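Aldehyde dehydrogenase (Listeria monocytogenes, PDB 3K9D) probably oxidises aldehyde or oxo groups with NAD or NADP as electron acceptor. Local coordinates at residues Glu4-Arg9 with Met175-Ile180; Val71-Phe76 with Thr244-Thr249; Asn83-Met88 with Ile434-Leu439; Val125-Leu130 with Pro416-Gly421. All coordinates share one frame; numbering follows the deposited sequence.

Interaction 1. Residues Glu4-Arg9 with Met175-Ile180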
loop_
_atom_site.group_PDB
_atom_site.type_symbol
_atom_site.label_atom_id
_atom_site.label_comp_id
_atom_site.label_asym_id
_atom_site.label_seq_id
_atom_site.Cartn_x
_atom_site.Cartn_y
_atom_site.Cartn_z
ATOM N N GLU A 4 -16.910 11.423 -32.001
ATOM C CA GLU A 4 -15.902 12.334 -32.570
ATOM C C GLU A 4 -15.249 13.280 -31.564
ATOM O O GLU A 4 -14.085 13.636 -31.732
ATOM C CB GLU A 4 -16.382 13.095 -33.816
ATOM C CG GLU A 4 -17.819 12.870 -34.236
ATOM C CD GLU A 4 -17.936 12.620 -35.732
ATOM O OE1 GLU A 4 -18.881 11.913 -36.145
ATOM O OE2 GLU A 4 -17.073 13.114 -36.492
ATOM N N ASP A 5 -15.979 13.676 -30.521
ATOM C CA ASP A 5 -15.397 14.519 -29.470
ATOM C C ASP A 5 -14.222 13.844 -28.774
ATOM O O ASP A 5 -14.277 12.656 -28.443
ATOM C CB ASP A 5 -16.435 14.918 -28.430
ATOM C CG ASP A 5 -17.417 15.943 -28.946
ATOM O OD1 ASP A 5 -17.310 16.359 -30.119
ATOM O OD2 ASP A 5 -18.309 16.338 -28.165
ATOM N N LYS A 6 -13.179 14.644 -28.543
ATOM C CA LYS A 6 -11.865 14.181 -28.122
ATOM C C LYS A 6 -11.902 13.480 -26.775
ATOM O O LYS A 6 -11.238 12.457 -26.587
ATOM C CB LYS A 6 -10.876 15.354 -28.082
ATOM C CG LYS A 6 -9.423 14.917 -28.112
ATOM C CD LYS A 6 -8.448 16.088 -28.116
ATOM C CE LYS A 6 -8.028 16.485 -26.712
ATOM N NZ LYS A 6 -6.677 17.106 -26.691
ATOM N N ASP A 7 -12.680 14.035 -25.846
ATOM C CA ASP A 7 -12.787 13.485 -24.497
ATOM C C ASP A 7 -13.464 12.101 -24.483
ATOM O O ASP A 7 -13.000 11.188 -23.807
ATOM C CB ASP A 7 -13.462 14.488 -23.531
ATOM C CG ASP A 7 -14.884 14.910 -23.960
ATOM O OD1 ASP A 7 -15.197 15.002 -25.169
ATOM O OD2 ASP A 7 -15.694 15.185 -23.050
ATOM N N LEU A 8 -14.509 11.948 -25.289
ATOM C CA LEU A 8 -15.267 10.699 -25.375
ATOM C C LEU A 8 -14.548 9.616 -26.171
ATOM O O LEU A 8 -14.642 8.437 -25.818
ATOM C CB LEU A 8 -16.656 10.955 -25.948
ATOM C CG LEU A 8 -17.523 11.988 -25.210
ATOM C CD1 LEU A 8 -18.756 12.290 -26.007
ATOM C CD2 LEU A 8 -17.876 11.578 -23.774
ATOM N N ARG A 9 -13.850 10.007 -27.242
ATOM C CA ARG A 9 -12.924 9.094 -27.938
ATOM C C ARG A 9 -11.831 8.580 -26.993
ATOM O O ARG A 9 -11.499 7.398 -27.014
ATOM C CB ARG A 9 -12.277 9.763 -29.158
ATOM C CG ARG A 9 -13.187 9.940 -30.362
ATOM C CD ARG A 9 -12.370 10.367 -31.589
ATOM N NE ARG A 9 -11.947 11.773 -31.562
ATOM C CZ ARG A 9 -10.720 12.210 -31.275
ATOM N NH1 ARG A 9 -9.741 11.364 -30.965
ATOM N NH2 ARG A 9 -10.474 13.513 -31.293
ATOM N N MET A 175 -2.336 5.129 -23.918
ATOM C CA MET A 175 -3.293 6.100 -24.470
ATOM C C MET A 175 -2.627 6.911 -25.587
ATOM O O MET A 175 -1.503 7.404 -25.425
ATOM C CB MET A 175 -3.775 7.070 -23.383
ATOM C CG MET A 175 -4.427 6.421 -22.155
ATOM S SD MET A 175 -4.606 7.548 -20.770
ATOM C CE MET A 175 -5.471 8.891 -21.584
ATOM N N THR A 176 -3.324 7.042 -26.712
ATOM C CA THR A 176 -2.804 7.755 -27.875
ATOM C C THR A 176 -3.344 9.180 -27.937
ATOM O O THR A 176 -2.800 10.029 -28.656
ATOM C CB THR A 176 -3.126 7.012 -29.184
ATOM O OG1 THR A 176 -4.548 6.923 -29.352
ATOM C CG2 THR A 176 -2.525 5.612 -29.155
ATOM N N VAL A 177 -4.419 9.412 -27.181
ATOM C CA VAL A 177 -5.073 10.715 -27.035
ATOM C C VAL A 177 -5.077 11.124 -25.543
ATOM O O VAL A 177 -5.927 10.655 -24.765
ATOM C CB VAL A 177 -6.544 10.679 -27.564
ATOM C CG1 VAL A 177 -7.181 12.064 -27.487
ATOM C CG2 VAL A 177 -6.623 10.137 -28.986
ATOM N N PRO A 178 -4.133 11.997 -25.135
ATOM C CA PRO A 178 -4.064 12.408 -23.733
ATOM C C PRO A 178 -5.178 13.382 -23.376
ATOM O O PRO A 178 -5.260 14.462 -23.958
ATOM C CB PRO A 178 -2.696 13.108 -23.618
ATOM C CG PRO A 178 -2.047 12.994 -24.935
ATOM C CD PRO A 178 -3.095 12.652 -25.948
ATOM N N THR A 179 -6.055 12.975 -22.460
ATOM C CA THR A 179 -7.056 13.877 -21.891
ATOM C C THR A 179 -7.099 13.643 -20.393
ATOM O O THR A 179 -6.751 12.553 -19.918
ATOM C CB THR A 179 -8.495 13.721 -22.508
ATOM O OG1 THR A 179 -9.093 12.479 -22.117
ATOM C CG2 THR A 179 -8.487 13.820 -24.028
ATOM N N ILE A 180 -7.511 14.662 -19.645
ATOM C CA ILE A 180 -7.746 14.495 -18.212
ATOM C C ILE A 180 -8.957 13.560 -17.955
ATOM O O ILE A 180 -8.999 12.869 -16.938
ATOM C CB ILE A 180 -7.889 15.847 -17.449
ATOM C CG1 ILE A 180 -9.188 16.577 -17.810
ATOM C CG2 ILE A 180 -6.666 16.743 -17.687
ATOM C CD1 ILE A 180 -9.887 17.212 -16.606
#
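The hydroxyl OG1 of T179 is held from two directions, by the backbone N of G182 as the N-cap of helix 180-188 and by the hydroxyl of S10 on helix 6-28, which also bonds V177 O. A first torsion of 70° commits OG1 to the cap and places CG2 opposite the carbonyl carbon, where the methyl can face K6. Threonine suits this spot because one branch caps and the other packs. The K6 chain runs alongside, antiparallel to the threonine side chain, with K6 CE 3.8 Å from T179 CG2. Its bend at chi3 (92°) follows a first touch nearer the backbone, K6 CG to V177 CG1 at 3.7 Å. The other valine branch, V177 CG2, sits 3.9 Å from R9 NH1 at the edge of the guanidinium, near its plane. That group is steadied from its own segment: R9 NE donates to E4 O at 2.8 Å, nearly straight at 165° and in the guanidinium plane, while K6 CA lies over one face. The direct contact between the segments is thus van der Waals packing at the surface, mostly lysine hydrocarbon with a guanidinium edge beside a valine methyl, and the polar bonding falls to S10 and the cap.

Interaction 2. Residues Val71-Phe76 with Thr244-Thr249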
loop_
_atom_site.group_PDB
_atom_site.type_symbol
_atom_site.label_atom_id
_atom_site.label_comp_id
_atom_site.label_asym_id
_atom_site.label_seq_id
_atom_site.Cartn_x
_atom_site.Cartn_y
_atom_site.Cartn_z
ATOM N N VAL A 71 20.200 9.532 -22.461
ATOM C CA VAL A 71 20.705 8.219 -22.919
ATOM C C VAL A 71 21.095 7.369 -21.707
ATOM O O VAL A 71 20.715 6.204 -21.618
ATOM C CB VAL A 71 21.887 8.324 -23.937
ATOM C CG1 VAL A 71 22.488 6.948 -24.258
ATOM C CG2 VAL A 71 21.459 8.989 -25.220
ATOM N N ILE A 72 21.829 7.963 -20.771
ATOM C CA ILE A 72 22.179 7.326 -19.488
ATOM C C ILE A 72 20.926 6.871 -18.694
ATOM O O ILE A 72 20.909 5.776 -18.116
ATOM C CB ILE A 72 23.089 8.270 -18.636
ATOM C CG1 ILE A 72 24.446 8.483 -19.331
ATOM C CG2 ILE A 72 23.330 7.725 -17.227
ATOM C CD1 ILE A 72 25.146 9.760 -18.901
ATOM N N LYS A 73 19.877 7.691 -18.716
ATOM C CA LYS A 73 18.619 7.373 -18.010
ATOM C C LYS A 73 17.930 6.199 -18.669
ATOM O O LYS A 73 17.309 5.370 -17.999
ATOM C CB LYS A 73 17.688 8.572 -18.011
ATOM C CG LYS A 73 18.152 9.711 -17.135
ATOM C CD LYS A 73 17.480 11.006 -17.534
ATOM C CE LYS A 73 16.045 11.032 -17.096
ATOM N NZ LYS A 73 15.404 12.345 -17.352
ATOM N N ASN A 74 18.051 6.141 -19.988
ATOM C CA ASN A 74 17.532 5.025 -20.760
ATOM C C ASN A 74 18.310 3.751 -20.520
ATOM O O ASN A 74 17.709 2.676 -20.441
ATOM C CB ASN A 74 17.443 5.383 -22.237
ATOM C CG ASN A 74 16.171 6.129 -22.570
ATOM O OD1 ASN A 74 15.237 6.154 -21.782
ATOM N ND2 ASN A 74 16.114 6.716 -23.759
ATOM N N VAL A 75 19.637 3.887 -20.355
ATOM C CA VAL A 75 20.535 2.790 -19.945
ATOM C C VAL A 75 20.207 2.282 -18.538
ATOM O O VAL A 75 20.172 1.067 -18.295
ATOM C CB VAL A 75 22.056 3.215 -20.025
ATOM C CG1 VAL A 75 22.979 2.198 -19.356
ATOM C CG2 VAL A 75 22.482 3.398 -21.461
ATOM N N PHE A 76 20.011 3.220 -17.618
ATOM C CA PHE A 76 19.665 2.905 -16.242
ATOM C C PHE A 76 18.348 2.125 -16.189
ATOM O O PHE A 76 18.312 1.027 -15.653
ATOM C CB PHE A 76 19.595 4.177 -15.379
ATOM C CG PHE A 76 19.061 3.935 -14.002
ATOM C CD1 PHE A 76 19.865 3.364 -13.027
ATOM C CD2 PHE A 76 17.750 4.280 -13.682
ATOM C CE1 PHE A 76 19.365 3.115 -11.760
ATOM C CE2 PHE A 76 17.248 4.044 -12.418
ATOM C CZ PHE A 76 18.051 3.457 -11.457
ATOM N N THR A 244 23.222 19.224 -12.248
ATOM C CA THR A 244 23.283 19.538 -13.681
ATOM C C THR A 244 22.839 18.389 -14.593
ATOM O O THR A 244 22.657 18.597 -15.790
ATOM C CB THR A 244 24.707 19.953 -14.127
ATOM O OG1 THR A 244 25.588 18.839 -13.970
ATOM C CG2 THR A 244 25.230 21.112 -13.294
ATOM N N PHE A 245 22.688 17.185 -14.038
ATOM C CA PHE A 245 22.269 16.010 -14.804
ATOM C C PHE A 245 20.882 16.186 -15.429
ATOM O O PHE A 245 19.889 16.293 -14.712
ATOM C CB PHE A 245 22.291 14.743 -13.938
ATOM C CG PHE A 245 22.173 13.471 -14.734
ATOM C CD1 PHE A 245 23.277 12.955 -15.410
ATOM C CD2 PHE A 245 20.972 12.795 -14.814
ATOM C CE1 PHE A 245 23.178 11.794 -16.148
ATOM C CE2 PHE A 245 20.868 11.625 -15.562
ATOM C CZ PHE A 245 21.975 11.130 -16.221
ATOM N N ASP A 246 20.847 16.222 -16.764
ATOM C CA ASP A 246 19.638 16.478 -17.556
ATOM C C ASP A 246 19.013 17.846 -17.234
ATOM O O ASP A 246 17.793 18.009 -17.282
ATOM C CB ASP A 246 18.627 15.322 -17.389
ATOM C CG ASP A 246 17.668 15.194 -18.563
ATOM O OD1 ASP A 246 18.140 15.218 -19.714
ATOM O OD2 ASP A 246 16.447 15.049 -18.330
ATOM N N ASN A 247 19.870 18.821 -16.904
ATOM C CA ASN A 247 19.465 20.128 -16.340
ATOM C C ASN A 247 18.486 20.035 -15.142
ATOM O O ASN A 247 17.548 20.818 -15.049
ATOM C CB ASN A 247 18.893 21.060 -17.432
ATOM C CG ASN A 247 19.835 21.246 -18.622
ATOM O OD1 ASN A 247 21.039 21.353 -18.455
ATOM N ND2 ASN A 247 19.276 21.301 -19.815
ATOM N N GLY A 248 18.695 19.055 -14.260
ATOM C CA GLY A 248 17.955 18.952 -12.984
ATOM C C GLY A 248 16.546 18.357 -12.988
ATOM O O GLY A 248 15.750 18.632 -12.081
ATOM N N THR A 249 16.223 17.537 -13.990
ATOM C CA THR A 249 14.872 16.947 -14.113
ATOM C C THR A 249 14.520 15.819 -13.144
ATOM O O THR A 249 13.348 15.489 -12.970
ATOM C CB THR A 249 14.639 16.362 -15.520
ATOM O OG1 THR A 249 15.716 15.477 -15.824
ATOM C CG2 THR A 249 14.551 17.463 -16.562
#
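I72 meets the rim of the F245 ring, its CB in the ring plane and its CG2 3.8 Å from F245 CZ; a branched aliphatic chain fits well against such an edge. One residue on, K73 slides past the same ring in the opposite sense, with K73 CG 3.7 Å from F245 CE2, so the lysine's hydrocarbon packs while its tip continues to the acid beyond. A bend at chi3 (74°) carries NZ to D246 OD2 at 3.1 Å, a salt bridge that reaches the oxygen from above the carboxylate plane. The anti lone pair of OD2 goes to T249 OG1, which donates to it at 2.6 Å. K70 adds a second salt bridge to OD2 and N120 OD1 a hydrogen bond to K73 NZ, which probably eases burial of the charges. Further along the helix, F76 turns to other partners, among them P416. The loop itself has D246, N247 and G248 in succession at positive phi, a conformation that asparagine and glycine tolerate readily. L452 and R456 of the second subunit pack on F245 and I72. The F-D-N-G sequence is consistent with the loop that, in acylating members of the family, leads to the nucleophilic cysteine; helix 67-85 packs against it.

Interaction 3. Residues Asn83-Met88 with Ile434-Leu439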
loop_
_atom_site.group_PDB
_atom_site.type_symbol
_atom_site.label_atom_id
_atom_site.label_comp_id
_atom_site.label_asym_id
_atom_site.label_seq_id
_atom_site.Cartn_x
_atom_site.Cartn_y
_atom_site.Cartn_z
ATOM N N ASN A 83 19.246 -5.897 -14.422
ATOM C CA ASN A 83 20.219 -6.629 -13.604
ATOM C C ASN A 83 19.787 -6.820 -12.142
ATOM O O ASN A 83 20.159 -7.808 -11.519
ATOM C CB ASN A 83 21.611 -5.992 -13.681
ATOM C CG ASN A 83 22.448 -6.541 -14.827
ATOM O OD1 ASN A 83 22.126 -7.577 -15.429
ATOM N ND2 ASN A 83 23.538 -5.852 -15.129
ATOM N N TYR A 84 19.002 -5.879 -11.611
ATOM C CA TYR A 84 18.406 -6.038 -10.280
ATOM C C TYR A 84 17.262 -7.074 -10.262
ATOM O O TYR A 84 17.116 -7.823 -9.287
ATOM C CB TYR A 84 17.942 -4.681 -9.714
ATOM C CG TYR A 84 16.930 -4.787 -8.583
ATOM C CD1 TYR A 84 17.318 -5.172 -7.298
ATOM C CD2 TYR A 84 15.587 -4.503 -8.805
ATOM C CE1 TYR A 84 16.381 -5.281 -6.263
ATOM C CE2 TYR A 84 14.644 -4.619 -7.792
ATOM C CZ TYR A 84 15.044 -5.003 -6.523
ATOM O OH TYR A 84 14.100 -5.107 -5.519
ATOM N N ILE A 85 16.470 -7.128 -11.336
ATOM C CA ILE A 85 15.256 -7.968 -11.358
ATOM C C ILE A 85 15.401 -9.370 -11.961
ATOM O O ILE A 85 14.597 -10.244 -11.652
ATOM C CB ILE A 85 13.997 -7.244 -11.988
ATOM C CG1 ILE A 85 14.074 -7.155 -13.522
ATOM C CG2 ILE A 85 13.769 -5.891 -11.363
ATOM C CD1 ILE A 85 12.873 -6.469 -14.170
ATOM N N LYS A 86 16.418 -9.594 -12.798
ATOM C CA LYS A 86 16.530 -10.852 -13.564
ATOM C C LYS A 86 16.463 -12.182 -12.765
ATOM O O LYS A 86 15.894 -13.164 -13.244
ATOM C CB LYS A 86 17.763 -10.827 -14.489
ATOM C CG LYS A 86 19.131 -10.911 -13.819
ATOM C CD LYS A 86 20.222 -11.097 -14.883
ATOM C CE LYS A 86 21.502 -11.708 -14.305
ATOM N NZ LYS A 86 22.194 -10.819 -13.321
ATOM N N ASP A 87 17.027 -12.212 -11.558
ATOM C CA ASP A 87 17.091 -13.456 -10.781
ATOM C C ASP A 87 16.100 -13.511 -9.606
ATOM O O ASP A 87 16.074 -14.490 -8.849
ATOM C CB ASP A 87 18.523 -13.723 -10.306
ATOM C CG ASP A 87 19.475 -14.031 -11.456
ATOM O OD1 ASP A 87 19.047 -14.678 -12.434
ATOM O OD2 ASP A 87 20.654 -13.637 -11.375
ATOM N N MET A 88 15.277 -12.472 -9.484
ATOM C CA MET A 88 14.252 -12.381 -8.435
ATOM C C MET A 88 13.094 -13.356 -8.688
ATOM O O MET A 88 12.687 -13.562 -9.835
ATOM C CB MET A 88 13.716 -10.952 -8.335
ATOM C CG MET A 88 14.668 -9.924 -7.677
ATOM S SD MET A 88 14.015 -8.229 -7.733
ATOM C CE MET A 88 12.474 -8.412 -6.813
ATOM N N ILE A 434 10.376 1.692 -5.968
ATOM C CA ILE A 434 9.512 0.559 -6.198
ATOM C C ILE A 434 9.924 -0.319 -7.372
ATOM O O ILE A 434 10.578 0.134 -8.331
ATOM C CB ILE A 434 7.999 0.896 -6.102
ATOM C CG1 ILE A 434 7.466 1.544 -7.364
ATOM C CG2 ILE A 434 7.689 1.655 -4.817
ATOM C CD1 ILE A 434 6.607 0.568 -8.120
ATOM N N GLY A 435 9.617 -1.602 -7.206
ATOM C CA GLY A 435 9.980 -2.637 -8.158
ATOM C C GLY A 435 8.965 -3.752 -8.104
ATOM O O GLY A 435 7.838 -3.530 -7.665
ATOM N N PRO A 436 9.366 -4.967 -8.530
ATOM C CA PRO A 436 8.510 -6.166 -8.595
ATOM C C PRO A 436 7.744 -6.482 -7.313
ATOM O O PRO A 436 6.553 -6.780 -7.368
ATOM C CB PRO A 436 9.511 -7.280 -8.903
ATOM C CG PRO A 436 10.544 -6.597 -9.723
ATOM C CD PRO A 436 10.720 -5.253 -9.039
ATOM N N GLU A 437 8.421 -6.368 -6.172
ATOM C CA GLU A 437 7.858 -6.721 -4.870
ATOM C C GLU A 437 6.758 -5.785 -4.363
ATOM O O GLU A 437 6.124 -6.070 -3.347
ATOM C CB GLU A 437 8.984 -6.860 -3.832
ATOM C CG GLU A 437 9.843 -8.111 -4.027
ATOM C CD GLU A 437 10.928 -8.284 -2.975
ATOM O OE1 GLU A 437 11.864 -9.067 -3.225
ATOM O OE2 GLU A 437 10.857 -7.649 -1.898
ATOM N N ASN A 438 6.538 -4.673 -5.063
ATOM C CA ASN A 438 5.402 -3.785 -4.809
ATOM C C ASN A 438 4.243 -4.023 -5.778
ATOM O O ASN A 438 3.233 -3.303 -5.750
ATOM C CB ASN A 438 5.839 -2.324 -4.924
ATOM C CG ASN A 438 7.028 -2.002 -4.049
ATOM O OD1 ASN A 438 8.165 -2.088 -4.493
ATOM N ND2 ASN A 438 6.773 -1.659 -2.796
ATOM N N LEU A 439 4.415 -5.008 -6.659
ATOM C CA LEU A 439 3.482 -5.258 -7.752
ATOM C C LEU A 439 3.002 -6.707 -7.815
ATOM O O LEU A 439 2.542 -7.179 -8.856
ATOM C CB LEU A 439 4.090 -4.820 -9.090
ATOM C CG LEU A 439 4.347 -3.307 -9.157
ATOM C CD1 LEU A 439 5.407 -3.024 -10.190
ATOM C CD2 LEU A 439 3.043 -2.507 -9.429
HETATM O O HOH W 1 11.311 -4.640 -5.290
#
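A type I turn from I85 to M88, at the C-terminal side of helix 67-85, lies against P436, the first residue of a 3-10 segment spanning 436-438. The proline ring is the common target of three side chains. I85 crosses it at about a right angle, its CG2 3.7 Å from P436 CG. The M88 methyl meets the same ring beside the I85 contact, CE to P436 CB at 3.8 Å, and also borders the extended chain of E437. Y84 is more distant, its CE2 4.2 Å from P436 CD. The first two torsions of M88 (-74° and 175°) lay its sulfur, SD, 3.5 Å above one face of the Y84 ring, toward the rim, a Met-aromatic contact within 83-88; the last, chi3, then turns CE to P436 and E437. Flexible methionine suits a site where it must fit an aromatic face and a proline at once. In the aldehyde dehydrogenase fold seen here, the turn leads toward strand 92-97 and the 3-10 segment toward strand 440-447, both antiparallel neighbours of strand 102-116. K134 of helix 121-134 bonds I85 O and M88 O and also packs on P436. Within 434-439, N438 OD1 accepts from G435 N at 3.1 Å, with an N-H...O angle of 169°, while N438 N returns a bond to G435 O; glycine suits the position, as it puts no side chain beside the proline ring. At the polar margin, Y84 OH and a water in the plane of its ring lie 2.8 Å apart, and the water accepts a weak bond from E437 N at 3.5 Å.

Interaction 4. Residues Val125-Leu130 with Pro416-Gly421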
loop_
_atom_site.group_PDB
_atom_site.type_symbol
_atom_site.label_atom_id
_atom_site.label_comp_id
_atom_site.label_asym_id
_atom_site.label_seq_id
_atom_site.Cartn_x
_atom_site.Cartn_y
_atom_site.Cartn_z
ATOM N N VAL A 125 8.838 4.731 -18.737
ATOM C CA VAL A 125 8.109 3.673 -19.450
ATOM C C VAL A 125 8.868 2.350 -19.428
ATOM O O VAL A 125 8.306 1.316 -19.063
ATOM C CB VAL A 125 7.764 4.062 -20.908
ATOM C CG1 VAL A 125 7.242 2.843 -21.701
ATOM C CG2 VAL A 125 6.733 5.166 -20.939
ATOM N N ILE A 126 10.145 2.390 -19.790
ATOM C CA ILE A 126 10.970 1.173 -19.865
ATOM C C ILE A 126 10.967 0.476 -18.517
ATOM O O ILE A 126 10.687 -0.711 -18.437
ATOM C CB ILE A 126 12.422 1.479 -20.347
ATOM C CG1 ILE A 126 12.420 1.798 -21.838
ATOM C CG2 ILE A 126 13.354 0.296 -20.084
ATOM C CD1 ILE A 126 13.670 2.577 -22.342
ATOM N N TYR A 127 11.265 1.244 -17.474
ATOM C CA TYR A 127 11.383 0.762 -16.106
ATOM C C TYR A 127 10.073 0.184 -15.549
ATOM O O TYR A 127 10.093 -0.895 -15.005
ATOM C CB TYR A 127 11.938 1.884 -15.208
ATOM C CG TYR A 127 11.392 1.912 -13.801
ATOM C CD1 TYR A 127 11.859 1.025 -12.826
ATOM C CD2 TYR A 127 10.411 2.843 -13.435
ATOM C CE1 TYR A 127 11.335 1.050 -11.513
ATOM C CE2 TYR A 127 9.888 2.872 -12.133
ATOM C CZ TYR A 127 10.357 1.984 -11.184
ATOM O OH TYR A 127 9.835 2.028 -9.905
ATOM N N LYS A 128 8.962 0.905 -15.714
ATOM C CA LYS A 128 7.643 0.464 -15.214
ATOM C C LYS A 128 7.172 -0.802 -15.913
ATOM O O LYS A 128 6.595 -1.675 -15.277
ATOM C CB LYS A 128 6.576 1.553 -15.380
ATOM C CG LYS A 128 6.751 2.750 -14.469
ATOM C CD LYS A 128 5.490 3.624 -14.432
ATOM C CE LYS A 128 5.607 4.673 -13.306
ATOM N NZ LYS A 128 4.616 5.775 -13.380
ATOM N N THR A 129 7.431 -0.881 -17.219
ATOM C CA THR A 129 7.070 -2.030 -18.029
ATOM C C THR A 129 7.790 -3.259 -17.490
ATOM O O THR A 129 7.151 -4.255 -17.158
ATOM C CB THR A 129 7.417 -1.811 -19.504
ATOM O OG1 THR A 129 6.635 -0.738 -20.026
ATOM C CG2 THR A 129 7.120 -3.073 -20.330
ATOM N N LEU A 130 9.111 -3.149 -17.364
ATOM C CA LEU A 130 9.963 -4.229 -16.876
ATOM C C LEU A 130 9.529 -4.773 -15.532
ATOM O O LEU A 130 9.443 -5.986 -15.362
ATOM C CB LEU A 130 11.405 -3.744 -16.747
ATOM C CG LEU A 130 12.251 -3.684 -18.006
ATOM C CD1 LEU A 130 13.413 -2.775 -17.747
ATOM C CD2 LEU A 130 12.714 -5.055 -18.410
ATOM N N PRO A 416 17.062 0.037 -7.740
ATOM C CA PRO A 416 17.053 0.873 -8.944
ATOM C C PRO A 416 15.628 1.149 -9.415
ATOM O O PRO A 416 14.905 0.210 -9.777
ATOM C CB PRO A 416 17.806 0.030 -9.986
ATOM C CG PRO A 416 18.431 -1.072 -9.247
ATOM C CD PRO A 416 17.655 -1.289 -7.999
ATOM N N ALA A 417 15.245 2.428 -9.416
ATOM C CA ALA A 417 13.869 2.827 -9.686
ATOM C C ALA A 417 13.734 4.272 -10.120
ATOM O O ALA A 417 14.517 5.145 -9.725
ATOM C CB ALA A 417 12.971 2.569 -8.455
ATOM N N LEU A 418 12.695 4.526 -10.906
ATOM C CA LEU A 418 12.348 5.879 -11.281
ATOM C C LEU A 418 11.011 6.305 -10.675
ATOM O O LEU A 418 10.550 7.423 -10.905
ATOM C CB LEU A 418 12.393 6.039 -12.808
ATOM C CG LEU A 418 13.815 5.933 -13.382
ATOM C CD1 LEU A 418 13.768 5.583 -14.858
ATOM C CD2 LEU A 418 14.635 7.188 -13.160
ATOM N N THR A 419 10.410 5.404 -9.891
ATOM C CA THR A 419 9.279 5.740 -9.006
ATOM C C THR A 419 9.729 5.631 -7.550
ATOM O O THR A 419 9.937 4.543 -7.016
ATOM C CB THR A 419 8.010 4.900 -9.320
ATOM O OG1 THR A 419 7.552 5.246 -10.627
ATOM C CG2 THR A 419 6.867 5.176 -8.317
ATOM N N LEU A 420 9.901 6.796 -6.940
ATOM C CA LEU A 420 10.479 6.916 -5.629
ATOM C C LEU A 420 9.351 7.294 -4.674
ATOM O O LEU A 420 8.884 8.433 -4.680
ATOM C CB LEU A 420 11.600 7.982 -5.659
ATOM C CG LEU A 420 12.669 7.846 -6.769
ATOM C CD1 LEU A 420 13.788 8.883 -6.628
ATOM C CD2 LEU A 420 13.288 6.473 -6.790
ATOM N N GLY A 421 8.878 6.327 -3.890
ATOM C CA GLY A 421 7.753 6.583 -2.990
ATOM C C GLY A 421 8.152 7.524 -1.871
ATOM O O GLY A 421 9.294 7.476 -1.412
#
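Y127 drives its ring into the backbone of A417-T419, and here the contact is tight. L418 N sits 3.4 Å above the plane of the Y127 ring, offset toward the rim, so the peptide between A417 and L418 covers one face. The small methyl of A417 fits beside the hydroxyl, CB to Y127 OH at 3.5 Å, while L418 CB approaches Y127 CD2 at 3.8 Å. T419 comes round the rim: its OG1 lies in the ring plane, and its backbone N gives Y127 OH a weak bond of 3.4 Å, bent to 140°. The hydroxyl has a stronger partner in I434 O, so tyrosine suits the place by offering both a flat surface to the loop and a polar end to its backbone. With chi1 at 145°, off a staggered value, the ring lies against the loop. Equally close, extended K128 passes T419 at about a right angle, CE to T419 OG1 at 3.4 Å, and both polar ends go on to T198 OG1. The P416 end is looser: this partly exposed residue meets the ring through its carbonyl alone, P416 O to Y127 CE1 at 4.1 Å, its own ring turned to F76 and Y84. Helix 121-134 connects parallel strands 102-116 and 138-143, a beta-alpha-beta unit of the Rossmann-like, probably coenzyme-binding half of aldehyde dehydrogenases, on which the late loop is seated.

How the interactions relate
From the N terminus, the first helix is met by residues 175-180, closing interaction 1 at the first turn of helix 6-28. That loop crosses the other three, since each has its first segment inside it and its second beyond. Interaction 2 ties helix 67-85 to the loop after helix 232-243, and interaction 3 ties the end of the same helix to the loop before strand 440-447; the two cross. Interaction 4, joining helix 121-134 to an earlier part of that last loop, crosses interaction 2 but is nested inside interaction 3. Interaction 1 stands apart, its nearest atoms about 10 Å from those of interaction 4, whereas interactions 2 and 3 each touch interaction 4.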